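Local coordinates for protein fructuronate-tagaturonate epimerase UxaE from Cohnella laeviribosi in complex with 1 glycerol (Cohnella laeviribosi, PDB 6IL9) that interconverts the hexuronates fructuronate and tagaturonate as a zinc-containing epimerase built on a TIM barrel, at residues 103-108 against 471-476; 377-382 against 463-468. All blocks are in the same frame, centred on the assembly; numbering follows the deposited sequence.

Both contacts use the run of helices near the C-terminus, helix 458-467 and helix 469-487, which follow each other in the chain. Contact 1 sets helix 469-487 beside helix 104-111, the helix after the first barrel strand 93-96, and every residue that touches is buried. Contact 2 lies farther from the centre of the protein (about 23 Å against 15 Å, contact centre to chain centre), where helix 458-467 meets the end of helix 369-382, after the last barrel strand 363-367; part of it reaches solvent. Contact 1 is a close glycine approach with a water between a backbone amide and a glutamate, contact 2 an apolar crossing edged by an arginine. They join where Tyr472 CG lies 3.6 Å from Leu465 CD1.

Contact 1 of 2, residues 103-108 against 471-476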
loop_
_atom_site.group_PDB
_atom_site.type_symbol
_atom_site.label_atom_id
_atom_site.label_comp_id
_atom_site.label_asym_id
_atom_site.label_seq_id
_atom_site.Cartn_x
_atom_site.Cartn_y
_atom_site.Cartn_z
ATOM N N ALA A 103 7.600 7.404 -6.928
ATOM C CA ALA A 103 8.356 6.200 -6.584
ATOM C C ALA A 103 8.118 5.035 -7.538
ATOM O O ALA A 103 8.803 4.010 -7.424
ATOM C CB ALA A 103 8.013 5.735 -5.164
ATOM N N GLY A 104 7.192 5.174 -8.469
ATOM C CA GLY A 104 6.835 4.097 -9.366
ATOM C C GLY A 104 8.008 3.444 -10.073
ATOM O O GLY A 104 8.184 2.222 -10.021
ATOM N N PRO A 105 8.826 4.242 -10.774
ATOM C CA PRO A 105 9.944 3.639 -11.521
ATOM C C PRO A 105 10.919 2.880 -10.644
ATOM O O PRO A 105 11.296 1.748 -10.982
ATOM C CB PRO A 105 10.600 4.849 -12.197
ATOM C CG PRO A 105 9.477 5.840 -12.335
ATOM C CD PRO A 105 8.662 5.677 -11.078
ATOM N N GLY A 106 11.333 3.474 -9.525
ATOM C CA GLY A 106 12.197 2.765 -8.591
ATOM C C GLY A 106 11.568 1.478 -8.095
ATOM O O GLY A 106 12.249 0.462 -7.948
ATOM N N HIS A 107 10.254 1.505 -7.837
ATOM C CA HIS A 107 9.541 0.297 -7.421
ATOM C C HIS A 107 9.584 -0.772 -8.499
ATOM O O HIS A 107 9.830 -1.949 -8.210
ATOM C CB HIS A 107 8.097 0.640 -7.065
ATOM C CG HIS A 107 7.958 1.244 -5.708
ATOM N ND1 HIS A 107 6.878 2.011 -5.336
ATOM C CD2 HIS A 107 8.777 1.196 -4.631
ATOM C CE1 HIS A 107 7.031 2.399 -4.081
ATOM N NE2 HIS A 107 8.173 1.914 -3.629
ATOM N N VAL A 108 9.337 -0.376 -9.747
ATOM C CA VAL A 108 9.411 -1.314 -10.864
ATOM C C VAL A 108 10.819 -1.888 -10.998
ATOM O O VAL A 108 11.000 -3.099 -11.188
ATOM C CB VAL A 108 8.963 -0.625 -12.163
ATOM C CG1 VAL A 108 9.240 -1.548 -13.346
ATOM C CG2 VAL A 108 7.485 -0.254 -12.082
ATOM N N ASP A 471 19.318 9.216 -7.438
ATOM C CA ASP A 471 19.609 8.852 -6.052
ATOM C C ASP A 471 18.393 8.233 -5.383
ATOM O O ASP A 471 18.526 7.263 -4.635
ATOM C CB ASP A 471 20.060 10.075 -5.244
ATOM C CG ASP A 471 21.452 10.556 -5.613
ATOM O OD1 ASP A 471 22.157 9.878 -6.387
ATOM O OD2 ASP A 471 21.846 11.628 -5.108
ATOM N N TYR A 472 17.206 8.809 -5.609
ATOM C CA TYR A 472 15.996 8.280 -4.982
ATOM C C TYR A 472 15.716 6.861 -5.458
ATOM O O TYR A 472 15.379 5.976 -4.658
ATOM C CB TYR A 472 14.802 9.203 -5.281
ATOM C CG TYR A 472 13.479 8.789 -4.620
ATOM C CD1 TYR A 472 13.427 8.428 -3.274
ATOM C CD2 TYR A 472 12.289 8.781 -5.342
ATOM C CE1 TYR A 472 12.227 8.061 -2.677
ATOM C CE2 TYR A 472 11.078 8.413 -4.747
ATOM C CZ TYR A 472 11.057 8.064 -3.405
ATOM O OH TYR A 472 9.876 7.695 -2.779
ATOM N N GLU A 473 15.868 6.614 -6.762
ATOM C CA GLU A 473 15.577 5.279 -7.267
ATOM C C GLU A 473 16.605 4.264 -6.795
ATOM O O GLU A 473 16.246 3.113 -6.517
ATOM C CB GLU A 473 15.471 5.330 -8.784
ATOM C CG GLU A 473 14.276 6.165 -9.155
ATOM C CD GLU A 473 14.126 6.412 -10.619
ATOM O OE1 GLU A 473 14.978 5.947 -11.410
ATOM O OE2 GLU A 473 13.135 7.090 -10.972
ATOM N N ALA A 474 17.870 4.672 -6.644
ATOM C CA ALA A 474 18.860 3.760 -6.072
ATOM C C ALA A 474 18.517 3.437 -4.631
ATOM O O ALA A 474 18.721 2.306 -4.167
ATOM C CB ALA A 474 20.260 4.371 -6.148
ATOM N N ALA A 475 18.008 4.427 -3.901
ATOM C CA ALA A 475 17.613 4.189 -2.519
ATOM C C ALA A 475 16.433 3.227 -2.442
ATOM O O ALA A 475 16.405 2.342 -1.578
ATOM C CB ALA A 475 17.281 5.512 -1.839
ATOM N N LEU A 476 15.442 3.383 -3.329
ATOM C CA LEU A 476 14.317 2.453 -3.313
ATOM C C LEU A 476 14.766 1.042 -3.667
ATOM O O LEU A 476 14.362 0.073 -3.009
ATOM C CB LEU A 476 13.226 2.928 -4.274
ATOM C CG LEU A 476 12.533 4.230 -3.879
ATOM C CD1 LEU A 476 11.666 4.686 -5.027
ATOM C CD2 LEU A 476 11.707 4.072 -2.587
HETATM O O HOH W 1 11.056 6.226 -8.837
#
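Tyr472 has its CG turned away from the backbone N (chi1 -177°), which carries the ring towards Ala103, whereas Leu476 has CG anti to its carbonyl carbon (chi1 -67°) and sends CD1 into the same place. Ala103 CB thus rests 3.6 Å from Tyr472 OH and 3.8 Å from Leu476 CD1. Leu476 CD1 also lies over one face of the Tyr472 ring, offset towards its rim. The hydroxyl itself is hydrogen-bonded to Asn371 O, and His107 NE2 to Asn371 OD1, so helix 369-382 ties off polar ends from both segments. At Gly106 the helices come closest, its CA only 4.4 Å from Glu473 CA; a CB there would run into Leu476 CD1. The short axes pass 8.4 Å apart at -39°. Glu473 extends past this glycine, CG 4.0 Å from Gly106 N, and its OE2 lies 3.6 Å from Pro105 CB. A water accepts from Gly106 N at 2.9 Å and lies within hydrogen-bonding distance of Glu473 OE2, to which it may donate, while OE1 meets Gln109 NE2. An alanine at Glu473 would remove the carboxylate and is likely to leave Gln109 without this acceptor. A buried carboxylate and an amide near the start of helix 104-111, on the TIM barrel, are thus probably bridged by a single bound water.

Contact 2 of 2, residues 377-382 against 463-468; sequences RIVAKT and RTLSER
Thr382 and Arg468 approach from opposite directions, and the threonine methyl settles over one face of the guanidinium: CG2 is 3.5 Å above the plane, displaced towards its rim, and 3.6 Å from Arg468 NE. The arginine chain, bent at chi2 and chi3, folds back to bring its flat end there. Its aliphatic root is used as well, CB lying 3.7 Å from Ile378 CG2 where the two side chains pass at a slant. Val379 meets its partners at about a right angle, its CG2 touching Thr464 OG1 at 3.6 Å and Leu465 CD2 at 3.7 Å. The short axes run at 84° to each other, 9.9 Å apart at closest. Thr382 OG1 turns back on its own helix and donates to Ile378 O at 2.8 Å, from above the carbonyl plane. This bond probably holds chi1 (67°), which leaves CG2 pointing at the arginine; the same oxygen also accepts Thr382 N. Val379 also packs on Leu386 and Tyr387 of helix 384-402, and Leu465 on Ile102, which places this crossing among the helices outside the last barrel strand. The chemistry is chiefly apolar: methyls and methylenes fill the crossing, while the Arg468 charge is met just into the next helix, through a salt bridge from NH2 to Asp471 OD2 that is likely to limit how the guanidinium can turn.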
loop_
_atom_site.group_PDB
_atom_site.type_symbol
_atom_site.label_atom_id
_atom_site.label_comp_id
_atom_site.label_asym_id
_atom_site.label_seq_id
_atom_site.Cartn_x
_atom_site.Cartn_y
_atom_site.Cartn_z
ATOM N N ARG A 377 14.941 11.000 3.343
ATOM C CA ARG A 377 16.366 10.724 3.493
ATOM C C ARG A 377 17.181 11.397 2.390
ATOM O O ARG A 377 18.264 11.930 2.649
ATOM C CB ARG A 377 16.605 9.216 3.495
ATOM C CG ARG A 377 17.986 8.823 3.962
ATOM C CD ARG A 377 18.351 7.434 3.461
ATOM N NE ARG A 377 17.454 6.363 3.907
ATOM C CZ ARG A 377 17.509 5.777 5.104
ATOM N NH1 ARG A 377 18.389 6.181 6.010
ATOM N NH2 ARG A 377 16.670 4.794 5.402
ATOM N N ILE A 378 16.673 11.397 1.154
ATOM C CA ILE A 378 17.373 12.107 0.084
ATOM C C ILE A 378 17.471 13.596 0.405
ATOM O O ILE A 378 18.501 14.234 0.144
ATOM C CB ILE A 378 16.672 11.873 -1.267
ATOM C CG1 ILE A 378 16.820 10.417 -1.705
ATOM C CG2 ILE A 378 17.226 12.846 -2.335
ATOM C CD1 ILE A 378 18.228 9.959 -1.904
ATOM N N VAL A 379 16.398 14.178 0.947
ATOM C CA VAL A 379 16.427 15.595 1.310
ATOM C C VAL A 379 17.458 15.838 2.407
ATOM O O VAL A 379 18.242 16.796 2.350
ATOM C CB VAL A 379 15.024 16.081 1.729
ATOM C CG1 VAL A 379 15.085 17.517 2.263
ATOM C CG2 VAL A 379 14.060 15.999 0.559
ATOM N N ALA A 380 17.485 14.970 3.423
ATOM C CA ALA A 380 18.500 15.119 4.465
ATOM C C ALA A 380 19.912 15.087 3.880
ATOM O O ALA A 380 20.797 15.822 4.338
ATOM C CB ALA A 380 18.343 14.032 5.527
ATOM N N LYS A 381 20.136 14.255 2.856
ATOM C CA LYS A 381 21.471 14.099 2.278
ATOM C C LYS A 381 21.849 15.233 1.332
ATOM O O LYS A 381 23.030 15.587 1.243
ATOM C CB LYS A 381 21.570 12.776 1.514
ATOM C CG LYS A 381 21.606 11.543 2.400
ATOM C CD LYS A 381 21.627 10.268 1.576
ATOM C CE LYS A 381 21.602 9.036 2.470
ATOM N NZ LYS A 381 22.929 8.768 3.074
ATOM N N THR A 382 20.885 15.791 0.602
ATOM C CA THR A 382 21.190 16.695 -0.502
ATOM C C THR A 382 20.647 18.103 -0.324
ATOM O O THR A 382 21.082 19.010 -1.047
ATOM C CB THR A 382 20.640 16.132 -1.821
ATOM O OG1 THR A 382 19.209 16.132 -1.767
ATOM C CG2 THR A 382 21.136 14.719 -2.047
ATOM N N ARG A 463 11.143 19.583 -6.065
ATOM C CA ARG A 463 12.257 20.055 -6.875
ATOM C C ARG A 463 13.536 19.288 -6.547
ATOM O O ARG A 463 14.253 18.850 -7.456
ATOM C CB ARG A 463 12.437 21.560 -6.664
ATOM C CG ARG A 463 13.085 22.308 -7.806
ATOM C CD ARG A 463 12.540 23.741 -7.880
ATOM N NE ARG A 463 12.603 24.429 -6.589
ATOM C CZ ARG A 463 11.574 25.039 -5.999
ATOM N NH1 ARG A 463 10.382 25.065 -6.582
ATOM N NH2 ARG A 463 11.740 25.639 -4.827
ATOM N N THR A 464 13.835 19.087 -5.255
ATOM C CA THR A 464 15.049 18.329 -4.956
ATOM C C THR A 464 14.896 16.865 -5.335
ATOM O O THR A 464 15.866 16.248 -5.776
ATOM C CB THR A 464 15.473 18.444 -3.486
ATOM O OG1 THR A 464 14.838 17.431 -2.704
ATOM C CG2 THR A 464 15.174 19.806 -2.920
ATOM N N LEU A 465 13.695 16.294 -5.205
ATOM C CA LEU A 465 13.554 14.881 -5.551
ATOM C C LEU A 465 13.664 14.665 -7.056
ATOM O O LEU A 465 14.174 13.626 -7.496
ATOM C CB LEU A 465 12.241 14.321 -5.006
ATOM C CG LEU A 465 12.350 13.597 -3.650
ATOM C CD1 LEU A 465 13.077 12.265 -3.804
ATOM C CD2 LEU A 465 13.094 14.475 -2.648
ATOM N N SER A 466 13.227 15.637 -7.857
ATOM C CA SER A 466 13.437 15.543 -9.299
ATOM C C SER A 466 14.918 15.683 -9.650
ATOM O O SER A 466 15.442 14.923 -10.473
ATOM C CB SER A 466 12.603 16.606 -10.012
ATOM O OG SER A 466 12.801 16.545 -11.411
ATOM N N GLU A 467 15.614 16.640 -9.023
ATOM C CA GLU A 467 17.045 16.787 -9.256
ATOM C C GLU A 467 17.811 15.539 -8.843
ATOM O O GLU A 467 18.854 15.232 -9.427
ATOM C CB GLU A 467 17.579 18.012 -8.501
ATOM C CG GLU A 467 17.052 19.338 -9.023
ATOM C CD GLU A 467 17.186 20.481 -8.017
ATOM O OE1 GLU A 467 16.718 21.599 -8.330
ATOM O OE2 GLU A 467 17.749 20.267 -6.915
ATOM N N ARG A 468 17.317 14.808 -7.845
ATOM C CA ARG A 468 17.998 13.630 -7.315
ATOM C C ARG A 468 17.234 12.352 -7.653
ATOM O O ARG A 468 17.218 11.393 -6.880
ATOM C CB ARG A 468 18.189 13.742 -5.803
ATOM C CG ARG A 468 18.635 15.113 -5.306
ATOM C CD ARG A 468 19.891 15.590 -5.988
ATOM N NE ARG A 468 21.031 14.753 -5.651
ATOM C CZ ARG A 468 22.261 15.219 -5.453
ATOM N NH1 ARG A 468 22.501 16.520 -5.550
ATOM N NH2 ARG A 468 23.248 14.381 -5.155
#